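Local coordinates for oxidoreductase (Azotobacter vinelandii, PDB 7D5M), which probably oxidises an inositol-like or sugar substrate with bound NAD+ as the hydride acceptor, at residues K189-P194 / L203-T208; G256-S261 / V370-R375. All blocks are in the same frame, centred on the assembly; numbering follows the deposited sequence.

Overall arrangement
Both contacts belong to the C-terminal alpha/beta part of the chain and lie on the same side of its centre, their own centres about 12 Å apart. Contact 1 is partly buried and polar: a salt bridge between helices 186-191 and 202-217, with NAD alongside. Contact 2 is fully buried and largely apolar, and sets helix 363-381 against strand 255-261 of the mixed sheet. Helix 202-217 links them. Segment 203-208 offers Asp205 to the cofactor side, while Leu203, Gly204, Gly207 and Thr208 pack on Trp372, Val373 and Ser260. Charge is thus used beside the cofactor and an indole in the interior.

Contact 1: residues K189-P194 / L203-T208; sequences KWRVDP and LGDVGT. With NAD (nicotinamide-adenine-dinucleotide), chain B.
The pyrophosphate oxygen O1N of NAD is gripped twice by Arg191, whose NE is held in turn by Asp205. Arg191 NH2 reaches NAD O1N at 3.0 Å and Arg191 NH1 reaches the same oxygen at 3.1 Å, so the guanidinium presents a two-toothed edge to the oxygen, close to its own plane. On another part of that edge, Arg191 NE donates to Asp205 OD1 over 2.8 Å with an N-H...O angle of 161°, a salt bridge that fixes the rotation of the group. The bond lies nearly in the guanidinium plane but meets the carboxylate from above its plane, and the two flat groups stand 85° apart. Asp205 can reach this far from its helix because CG lies anti to the backbone N (chi1 -165°). Arg191 NH1 also bonds to Ala187 O, one turn back.

Trp190 works beside it. Its NE1 donates to NAD O1A at 2.9 Å, so neighbouring residues take one oxygen on each phosphorus. The indole folds against the arginine: Trp190 CH2 sits 4.1 Å above the centre of the Arg191 guanidinium. A leucine in place of Arg191 would probably leave O1N without its paired donors and take from Asp205 its salt bridge. From the Rossmann side, Lys115 bonds to the backbone O of Asp205, while Gly20, Gln24 and Ile25 hold NAD through backbone N atoms. This is the cofactor cleft of a Gfo/Idh/MocA oxidoreductase, where the C-terminal domain closes over dinucleotide bound to the Rossmann fold.

Contact 2: residues G256-S261 / V370-R375; sequences GLVWSS and VRWVER
The indole of Trp372 points its six-membered ring at strand 255-261, where Val258 comes in obliquely and the hydroxyl of Ser260 lies at the ring edge, near the plane. The touching atoms of the indole are CZ2 and CH2, at its outer rim. Both methyls of Val258 meet them from the same side of the ring plane: CG2 stands 3.8 Å from Trp372 CZ2, and CG1 is 4.0 Å from Trp372 CH2. Val258 CB also comes close, 3.9 Å from Trp372 CZ2, so the whole branched end of the side chain presses on this corner of the ring. Ser260 is a lighter neighbour, with OG 4.3 Å from Trp372 CH2.

The two backbones are far apart here, with the CA atoms of Val258 and Trp372 separated by 11.1 Å, and the long indole bridges that gap. It does so because CG is anti to the backbone N (chi1 -178°), which sends the ring out from the helix toward the sheet. Trp372 NE1 has a hydrogen-bond partner elsewhere in the structure, so burying the ring leaves no indole N-H wanting.

Along the strand, Val258 and Ser260 point toward the helix and Trp259 points away. On that other side Trp259 meets Tyr245 with nearly parallel rings and also meets His169 of a second subunit, so one strand serves the domain interior and a subunit interface. Around the indole, helix 202-217 contributes Leu203 and Leu211, and strand 243-250 contributes Thr246 and Met248. Helix 363-381 thus packs against one side of the mixed sheet, in touch with helix 202-217, and its Glu374 accepts a bond from Leu121 N at the start of helix 121-133.

Contact 1: residues K189-P194 / L203-T208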
ATOM      1  N   LYS A 189     -11.118  12.351  29.398  1.00 28.94           N
ATOM      2  CA  LYS A 189     -12.160  12.564  30.437  1.00 30.06           C
ATOM      3  C   LYS A 189     -12.828  13.927  30.224  1.00 28.35           C
ATOM      4  O   LYS A 189     -14.074  13.955  30.205  1.00 27.40           O
ATOM      5  CB  LYS A 189     -11.610  12.474  31.863  1.00 32.44           C
ATOM      6  CG  LYS A 189     -12.702  12.363  32.922  1.00 34.99           C
ATOM      7  CD  LYS A 189     -12.194  12.203  34.337  1.00 37.67           C
ATOM      8  CE  LYS A 189     -13.243  12.567  35.369  1.00 40.03           C
ATOM      9  NZ  LYS A 189     -12.716  12.458  36.752  1.00 41.60           N
ATOM     10  N   TRP A 190     -12.053  15.011  30.078  1.00 26.66           N
ATOM     11  CA  TRP A 190     -12.635  16.379  29.964  1.00 26.57           C
ATOM     12  C   TRP A 190     -13.343  16.534  28.608  1.00 25.81           C
ATOM     13  O   TRP A 190     -14.351  17.268  28.558  1.00 25.20           O
ATOM     14  CB  TRP A 190     -11.619  17.502  30.279  1.00 27.22           C
ATOM     15  CG  TRP A 190     -10.519  17.776  29.295  1.00 26.67           C
ATOM     16  CD1 TRP A 190      -9.188  17.514  29.465  1.00 27.79           C
ATOM     17  CD2 TRP A 190     -10.630  18.451  28.030  1.00 27.27           C
ATOM     18  NE1 TRP A 190      -8.467  17.950  28.386  1.00 27.99           N
ATOM     19  CE2 TRP A 190      -9.325  18.528  27.488  1.00 28.55           C
ATOM     20  CE3 TRP A 190     -11.695  18.986  27.294  1.00 27.54           C
ATOM     21  CZ2 TRP A 190      -9.069  19.108  26.248  1.00 27.62           C
ATOM     22  CZ3 TRP A 190     -11.437  19.560  26.070  1.00 26.50           C
ATOM     23  CH2 TRP A 190     -10.143  19.623  25.558  1.00 27.51           C
ATOM     24  N   ARG A 191     -12.898  15.815  27.572  1.00 25.77           N
ATOM     25  CA  ARG A 191     -13.477  15.902  26.201  1.00 25.24           C
ATOM     26  C   ARG A 191     -14.894  15.311  26.149  1.00 26.18           C
ATOM     27  O   ARG A 191     -15.626  15.646  25.189  1.00 24.74           O
ATOM     28  CB  ARG A 191     -12.586  15.189  25.178  1.00 25.80           C
ATOM     29  CG  ARG A 191     -11.426  16.032  24.664  1.00 25.93           C
ATOM     30  CD  ARG A 191     -10.520  15.203  23.780  1.00 26.01           C
ATOM     31  NE  ARG A 191      -9.497  15.962  23.065  1.00 26.09           N
ATOM     32  CZ  ARG A 191      -8.329  16.348  23.577  1.00 25.49           C
ATOM     33  NH1 ARG A 191      -8.025  16.090  24.840  1.00 24.18           N
ATOM     34  NH2 ARG A 191      -7.469  17.010  22.817  1.00 25.39           N
ATOM     35  N   VAL A 192     -15.278  14.444  27.092  1.00 26.22           N
ATOM     36  CA  VAL A 192     -16.652  13.852  27.107  1.00 28.89           C
ATOM     37  C   VAL A 192     -17.494  14.494  28.222  1.00 30.95           C
ATOM     38  O   VAL A 192     -18.560  13.922  28.562  1.00 32.66           O
ATOM     39  CB  VAL A 192     -16.618  12.313  27.206  1.00 29.24           C
ATOM     40  CG1 VAL A 192     -15.803  11.701  26.071  1.00 30.53           C
ATOM     41  CG2 VAL A 192     -16.127  11.826  28.558  1.00 29.27           C
ATOM     42  N   ASP A 193     -17.076  15.662  28.729  1.00 31.72           N
ATOM     43  CA  ASP A 193     -17.838  16.469  29.723  1.00 32.23           C
ATOM     44  C   ASP A 193     -18.352  17.737  29.033  1.00 33.68           C
ATOM     45  O   ASP A 193     -17.569  18.619  28.664  1.00 30.80           O
ATOM     46  CB  ASP A 193     -16.968  16.746  30.953  1.00 33.08           C
ATOM     47  CG  ASP A 193     -17.698  17.406  32.113  1.00 33.45           C
ATOM     48  OD1 ASP A 193     -18.772  18.002  31.877  1.00 33.78           O
ATOM     49  OD2 ASP A 193     -17.181  17.317  33.248  1.00 34.18           O
ATOM     50  N   PRO A 194     -19.684  17.882  28.823  1.00 34.88           N
ATOM     51  CA  PRO A 194     -20.216  19.038  28.098  1.00 35.11           C
ATOM     52  C   PRO A 194     -19.879  20.369  28.789  1.00 35.54           C
ATOM     53  O   PRO A 194     -19.683  21.344  28.081  1.00 33.96           O
ATOM     54  CB  PRO A 194     -21.741  18.833  28.046  1.00 35.17           C
ATOM     55  CG  PRO A 194     -21.986  17.406  28.521  1.00 35.81           C
ATOM     56  CD  PRO A 194     -20.744  16.959  29.266  1.00 34.97           C
ATOM     57  N   LEU A 203     -17.226  15.707  16.626  1.00 11.61           N
ATOM     58  CA  LEU A 203     -17.467  16.724  15.562  1.00 11.97           C
ATOM     59  C   LEU A 203     -16.431  17.841  15.720  1.00 12.20           C
ATOM     60  O   LEU A 203     -15.733  18.178  14.738  1.00 12.29           O
ATOM     61  CB  LEU A 203     -18.889  17.272  15.688  1.00 12.13           C
ATOM     62  CG  LEU A 203     -19.992  16.316  15.237  1.00 11.97           C
ATOM     63  CD1 LEU A 203     -21.341  16.768  15.785  1.00 12.42           C
ATOM     64  CD2 LEU A 203     -20.027  16.192  13.727  1.00 12.23           C
ATOM     65  N   GLY A 204     -16.331  18.367  16.937  1.00 12.68           N
ATOM     66  CA  GLY A 204     -15.422  19.471  17.289  1.00 13.27           C
ATOM     67  C   GLY A 204     -13.989  18.998  17.384  1.00 14.36           C
ATOM     68  O   GLY A 204     -13.081  19.744  16.962  1.00 15.44           O
ATOM     69  N   ASP A 205     -13.771  17.799  17.920  1.00 14.04           N
ATOM     70  CA  ASP A 205     -12.406  17.334  18.272  1.00 13.90           C
ATOM     71  C   ASP A 205     -11.656  16.940  16.995  1.00 13.37           C
ATOM     72  O   ASP A 205     -10.451  17.260  16.870  1.00 12.15           O
ATOM     73  CB  ASP A 205     -12.445  16.177  19.264  1.00 14.51           C
ATOM     74  CG  ASP A 205     -11.098  15.918  19.902  1.00 15.42           C
ATOM     75  OD1 ASP A 205     -10.603  16.823  20.588  1.00 16.38           O
ATOM     76  OD2 ASP A 205     -10.537  14.830  19.681  1.00 16.40           O
ATOM     77  N   VAL A 206     -12.322  16.240  16.080  1.00 12.79           N
ATOM     78  CA  VAL A 206     -11.607  15.678  14.899  1.00 12.42           C
ATOM     79  C   VAL A 206     -12.300  16.072  13.592  1.00 11.67           C
ATOM     80  O   VAL A 206     -11.581  16.365  12.643  1.00 11.51           O
ATOM     81  CB  VAL A 206     -11.382  14.162  15.051  1.00 12.31           C
ATOM     82  CG1 VAL A 206     -10.409  13.866  16.192  1.00 12.41           C
ATOM     83  CG2 VAL A 206     -12.680  13.390  15.221  1.00 12.54           C
ATOM     84  N   GLY A 207     -13.632  16.127  13.534  1.00 11.65           N
ATOM     85  CA  GLY A 207     -14.350  16.445  12.286  1.00 11.45           C
ATOM     86  C   GLY A 207     -13.910  17.771  11.679  1.00 11.59           C
ATOM     87  O   GLY A 207     -13.848  17.877  10.434  1.00 10.94           O
ATOM     88  N   THR A 208     -13.609  18.763  12.516  1.00 11.35           N
ATOM     89  CA  THR A 208     -13.295  20.143  12.063  1.00 11.51           C
ATOM     90  C   THR A 208     -11.926  20.183  11.371  1.00 11.35           C
ATOM     91  O   THR A 208     -11.679  21.141  10.617  1.00 11.10           O
ATOM     92  CB  THR A 208     -13.351  21.156  13.209  1.00 11.99           C
ATOM     93  OG1 THR A 208     -12.614  20.632  14.307  1.00 13.47           O
ATOM     94  CG2 THR A 208     -14.767  21.473  13.629  1.00 12.63           C
TER
HETATM   95  PA  NAD B 500      -4.651  18.183  28.205  1.00 22.31           P
HETATM   96  O1A NAD B 500      -5.716  17.934  29.227  1.00 23.28           O
HETATM   97  O2A NAD B 500      -3.738  17.079  27.774  1.00 20.27           O
HETATM   98  O5B NAD B 500      -3.765  19.433  28.688  1.00 21.11           O
HETATM   99  C5B NAD B 500      -4.340  20.575  29.397  1.00 19.22           C
HETATM  100  C4B NAD B 500      -3.201  21.392  29.954  1.00 18.31           C
HETATM  101  O4B NAD B 500      -3.669  22.711  30.339  1.00 17.49           O
HETATM  102  C3B NAD B 500      -2.543  20.818  31.215  1.00 17.91           C
HETATM  103  O3B NAD B 500      -1.159  21.138  31.221  1.00 16.96           O
HETATM  104  C2B NAD B 500      -3.309  21.542  32.328  1.00 17.11           C
HETATM  105  O2B NAD B 500      -2.643  21.587  33.569  1.00 16.39           O
HETATM  106  C1B NAD B 500      -3.390  22.928  31.707  1.00 17.63           C
HETATM  107  N9A NAD B 500      -4.443  23.782  32.237  1.00 18.69           N
HETATM  108  C8A NAD B 500      -5.752  23.430  32.436  1.00 18.17           C
HETATM  109  N7A NAD B 500      -6.495  24.424  32.855  1.00 18.83           N
HETATM  110  C5A NAD B 500      -5.628  25.503  32.917  1.00 19.06           C
HETATM  111  C6A NAD B 500      -5.826  26.851  33.279  1.00 19.67           C
HETATM  112  N6A NAD B 500      -7.009  27.358  33.633  1.00 19.35           N
HETATM  113  N1A NAD B 500      -4.750  27.674  33.220  1.00 19.96           N
HETATM  114  C2A NAD B 500      -3.567  27.154  32.856  1.00 19.43           C
HETATM  115  N3A NAD B 500      -3.267  25.909  32.481  1.00 18.79           N
HETATM  116  C4A NAD B 500      -4.356  25.121  32.535  1.00 19.04           C
HETATM  117  O3  NAD B 500      -5.330  18.765  26.858  1.00 21.69           O
HETATM  118  PN  NAD B 500      -4.796  18.696  25.327  1.00 21.76           P
HETATM  119  O1N NAD B 500      -5.184  17.379  24.716  1.00 22.52           O
HETATM  120  O2N NAD B 500      -3.353  19.102  25.304  1.00 18.56           O
HETATM  121  O5D NAD B 500      -5.692  19.820  24.619  1.00 22.26           O
HETATM  122  C5D NAD B 500      -5.638  21.192  25.017  1.00 20.09           C
HETATM  123  C4D NAD B 500      -6.297  21.975  23.916  1.00 20.46           C
HETATM  124  O4D NAD B 500      -5.612  21.690  22.669  1.00 20.51           O
HETATM  125  C3D NAD B 500      -7.766  21.610  23.672  1.00 19.21           C
HETATM  126  O3D NAD B 500      -8.486  22.769  23.292  1.00 19.76           O
HETATM  127  C2D NAD B 500      -7.685  20.590  22.530  1.00 20.29           C
HETATM  128  O2D NAD B 500      -8.869  20.530  21.748  1.00 18.49           O
HETATM  129  C1D NAD B 500      -6.531  21.177  21.714  1.00 21.01           C
HETATM  130  N1N NAD B 500      -5.811  20.190  20.853  1.00 20.98           N
HETATM  131  C2N NAD B 500      -5.618  20.482  19.520  1.00 21.59           C
HETATM  132  C3N NAD B 500      -4.996  19.563  18.673  1.00 20.09           C
HETATM  133  C7N NAD B 500      -4.679  20.020  17.265  1.00 19.39           C
HETATM  134  O7N NAD B 500      -4.735  21.227  17.004  1.00 17.44           O
HETATM  135  N7N NAD B 500      -4.320  19.095  16.381  1.00 15.95           N
HETATM  136  C4N NAD B 500      -4.685  18.291  19.167  1.00 21.56           C
HETATM  137  C5N NAD B 500      -4.903  18.007  20.514  1.00 20.98           C
HETATM  138  C6N NAD B 500      -5.322  19.016  21.354  1.00 21.30           C

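Contact 2: residues G256-S261 / V370-R375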
ATOM      1  N   GLY A 256     -20.879  17.144   0.124  1.00 11.96           N
ATOM      2  CA  GLY A 256     -19.814  16.949   1.113  1.00 11.81           C
ATOM      3  C   GLY A 256     -20.220  15.885   2.103  1.00 12.07           C
ATOM      4  O   GLY A 256     -21.409  15.820   2.484  1.00 11.96           O
ATOM      5  N   LEU A 257     -19.265  15.077   2.540  1.00 12.12           N
ATOM      6  CA  LEU A 257     -19.522  14.056   3.568  1.00 12.03           C
ATOM      7  C   LEU A 257     -18.382  14.123   4.568  1.00 11.82           C
ATOM      8  O   LEU A 257     -17.229  14.134   4.110  1.00 11.82           O
ATOM      9  CB  LEU A 257     -19.594  12.690   2.889  1.00 12.28           C
ATOM     10  CG  LEU A 257     -19.716  11.490   3.825  1.00 12.82           C
ATOM     11  CD1 LEU A 257     -21.034  11.498   4.576  1.00 13.71           C
ATOM     12  CD2 LEU A 257     -19.553  10.201   3.037  1.00 12.70           C
ATOM     13  N   VAL A 258     -18.705  14.179   5.858  1.00 11.69           N
ATOM     14  CA  VAL A 258     -17.684  14.118   6.943  1.00 11.30           C
ATOM     15  C   VAL A 258     -18.041  12.961   7.869  1.00 11.38           C
ATOM     16  O   VAL A 258     -19.148  12.969   8.456  1.00 11.73           O
ATOM     17  CB  VAL A 258     -17.564  15.425   7.743  1.00 11.44           C
ATOM     18  CG1 VAL A 258     -16.391  15.375   8.712  1.00 11.41           C
ATOM     19  CG2 VAL A 258     -17.461  16.637   6.829  1.00 11.98           C
ATOM     20  N   TRP A 259     -17.140  11.991   7.977  1.00 10.55           N
ATOM     21  CA  TRP A 259     -17.221  10.929   9.002  1.00 10.57           C
ATOM     22  C   TRP A 259     -16.268  11.286  10.145  1.00 10.79           C
ATOM     23  O   TRP A 259     -15.047  11.300   9.922  1.00 11.29           O
ATOM     24  CB  TRP A 259     -16.932   9.553   8.392  1.00 10.57           C
ATOM     25  CG  TRP A 259     -16.910   8.467   9.416  1.00 10.56           C
ATOM     26  CD1 TRP A 259     -17.669   8.387  10.548  1.00 10.81           C
ATOM     27  CD2 TRP A 259     -16.085   7.291   9.404  1.00 10.63           C
ATOM     28  NE1 TRP A 259     -17.369   7.247  11.245  1.00 10.74           N
ATOM     29  CE2 TRP A 259     -16.400   6.556  10.564  1.00 10.57           C
ATOM     30  CE3 TRP A 259     -15.129   6.783   8.515  1.00 10.70           C
ATOM     31  CZ2 TRP A 259     -15.784   5.341  10.855  1.00 10.63           C
ATOM     32  CZ3 TRP A 259     -14.519   5.583   8.802  1.00 10.68           C
ATOM     33  CH2 TRP A 259     -14.846   4.871   9.960  1.00 10.65           C
ATOM     34  N   SER A 260     -16.812  11.630  11.315  1.00 10.92           N
ATOM     35  CA  SER A 260     -16.061  11.943  12.557  1.00 10.96           C
ATOM     36  C   SER A 260     -16.150  10.740  13.496  1.00 10.83           C
ATOM     37  O   SER A 260     -17.280  10.294  13.752  1.00 10.88           O
ATOM     38  CB  SER A 260     -16.613  13.189  13.227  1.00 10.71           C
ATOM     39  OG  SER A 260     -16.671  14.284  12.325  1.00 11.17           O
ATOM     40  N   SER A 261     -15.033  10.208  14.001  1.00 10.65           N
ATOM     41  CA  SER A 261     -15.117   9.025  14.896  1.00 10.73           C
ATOM     42  C   SER A 261     -13.904   8.908  15.812  1.00 10.38           C
ATOM     43  O   SER A 261     -12.778   9.195  15.369  1.00 10.26           O
ATOM     44  CB  SER A 261     -15.325   7.760  14.097  1.00 10.72           C
ATOM     45  OG  SER A 261     -15.695   6.691  14.951  1.00 11.08           O
ATOM     46  N   VAL A 370     -16.618  26.574  14.575  1.00 12.46           N
ATOM     47  CA  VAL A 370     -17.661  26.636  15.634  1.00 12.43           C
ATOM     48  C   VAL A 370     -19.036  26.600  14.960  1.00 12.58           C
ATOM     49  O   VAL A 370     -19.898  25.862  15.442  1.00 13.21           O
ATOM     50  CB  VAL A 370     -17.480  27.878  16.518  1.00 12.07           C
ATOM     51  CG1 VAL A 370     -18.627  28.056  17.508  1.00 12.49           C
ATOM     52  CG2 VAL A 370     -16.142  27.828  17.217  1.00 12.00           C
ATOM     53  N   ARG A 371     -19.234  27.377  13.898  1.00 13.08           N
ATOM     54  CA  ARG A 371     -20.509  27.397  13.137  1.00 13.96           C
ATOM     55  C   ARG A 371     -20.861  25.967  12.719  1.00 13.50           C
ATOM     56  O   ARG A 371     -22.009  25.534  12.934  1.00 14.14           O
ATOM     57  CB  ARG A 371     -20.420  28.260  11.880  1.00 15.67           C
ATOM     58  CG  ARG A 371     -21.755  28.397  11.160  1.00 17.42           C
ATOM     59  CD  ARG A 371     -21.639  29.027   9.789  1.00 19.64           C
ATOM     60  NE  ARG A 371     -20.753  30.184   9.787  1.00 21.84           N
ATOM     61  CZ  ARG A 371     -21.066  31.378  10.256  1.00 23.15           C
ATOM     62  NH1 ARG A 371     -22.257  31.601  10.785  1.00 24.62           N
ATOM     63  NH2 ARG A 371     -20.175  32.347  10.210  1.00 26.00           N
ATOM     64  N   TRP A 372     -19.918  25.262  12.105  1.00 12.68           N
ATOM     65  CA  TRP A 372     -20.201  23.918  11.541  1.00 12.72           C
ATOM     66  C   TRP A 372     -20.635  22.969  12.658  1.00 12.69           C
ATOM     67  O   TRP A 372     -21.659  22.298  12.496  1.00 13.04           O
ATOM     68  CB  TRP A 372     -18.994  23.378  10.781  1.00 12.69           C
ATOM     69  CG  TRP A 372     -19.214  22.039  10.140  1.00 12.66           C
ATOM     70  CD1 TRP A 372     -19.784  21.784   8.927  1.00 12.97           C
ATOM     71  CD2 TRP A 372     -18.765  20.772  10.644  1.00 12.45           C
ATOM     72  NE1 TRP A 372     -19.754  20.441   8.658  1.00 12.81           N
ATOM     73  CE2 TRP A 372     -19.142  19.793   9.697  1.00 12.71           C
ATOM     74  CE3 TRP A 372     -18.101  20.365  11.805  1.00 12.45           C
ATOM     75  CZ2 TRP A 372     -18.842  18.441   9.869  1.00 12.08           C
ATOM     76  CZ3 TRP A 372     -17.821  19.027  11.984  1.00 12.41           C
ATOM     77  CH2 TRP A 372     -18.197  18.077  11.026  1.00 12.20           C
ATOM     78  N   VAL A 373     -19.887  22.915  13.758  1.00 12.51           N
ATOM     79  CA  VAL A 373     -20.216  22.020  14.901  1.00 13.22           C
ATOM     80  C   VAL A 373     -21.621  22.378  15.390  1.00 13.63           C
ATOM     81  O   VAL A 373     -22.413  21.462  15.643  1.00 14.42           O
ATOM     82  CB  VAL A 373     -19.171  22.111  16.025  1.00 12.73           C
ATOM     83  CG1 VAL A 373     -19.657  21.435  17.304  1.00 12.90           C
ATOM     84  CG2 VAL A 373     -17.845  21.525  15.573  1.00 12.83           C
ATOM     85  N   GLU A 374     -21.922  23.671  15.533  1.00 14.16           N
ATOM     86  CA  GLU A 374     -23.216  24.107  16.120  1.00 15.41           C
ATOM     87  C   GLU A 374     -24.365  23.632  15.220  1.00 15.12           C
ATOM     88  O   GLU A 374     -25.349  23.092  15.768  1.00 15.81           O
ATOM     89  CB  GLU A 374     -23.216  25.617  16.350  1.00 16.34           C
ATOM     90  CG  GLU A 374     -24.434  26.114  17.096  1.00 17.47           C
ATOM     91  CD  GLU A 374     -24.249  27.487  17.717  1.00 17.49           C
ATOM     92  OE1 GLU A 374     -25.006  28.396  17.341  1.00 19.17           O
ATOM     93  OE2 GLU A 374     -23.345  27.642  18.559  1.00 16.82           O
ATOM     94  N   ARG A 375     -24.251  23.811  13.902  1.00 15.53           N
ATOM     95  CA  ARG A 375     -25.283  23.388  12.918  1.00 16.42           C
ATOM     96  C   ARG A 375     -25.436  21.865  12.959  1.00 15.71           C
ATOM     97  O   ARG A 375     -26.588  21.395  12.915  1.00 14.99           O
ATOM     98  CB  ARG A 375     -24.951  23.861  11.501  1.00 18.85           C
ATOM     99  CG  ARG A 375     -25.137  25.355  11.305  1.00 21.10           C
ATOM    100  CD  ARG A 375     -26.596  25.779  11.210  1.00 22.78           C
ATOM    101  NE  ARG A 375     -26.621  27.232  11.236  1.00 25.95           N
ATOM    102  CZ  ARG A 375     -26.629  27.976  12.346  1.00 28.67           C
ATOM    103  NH1 ARG A 375     -26.664  27.407  13.540  1.00 28.74           N
ATOM    104  NH2 ARG A 375     -26.621  29.297  12.260  1.00 30.11           N
TER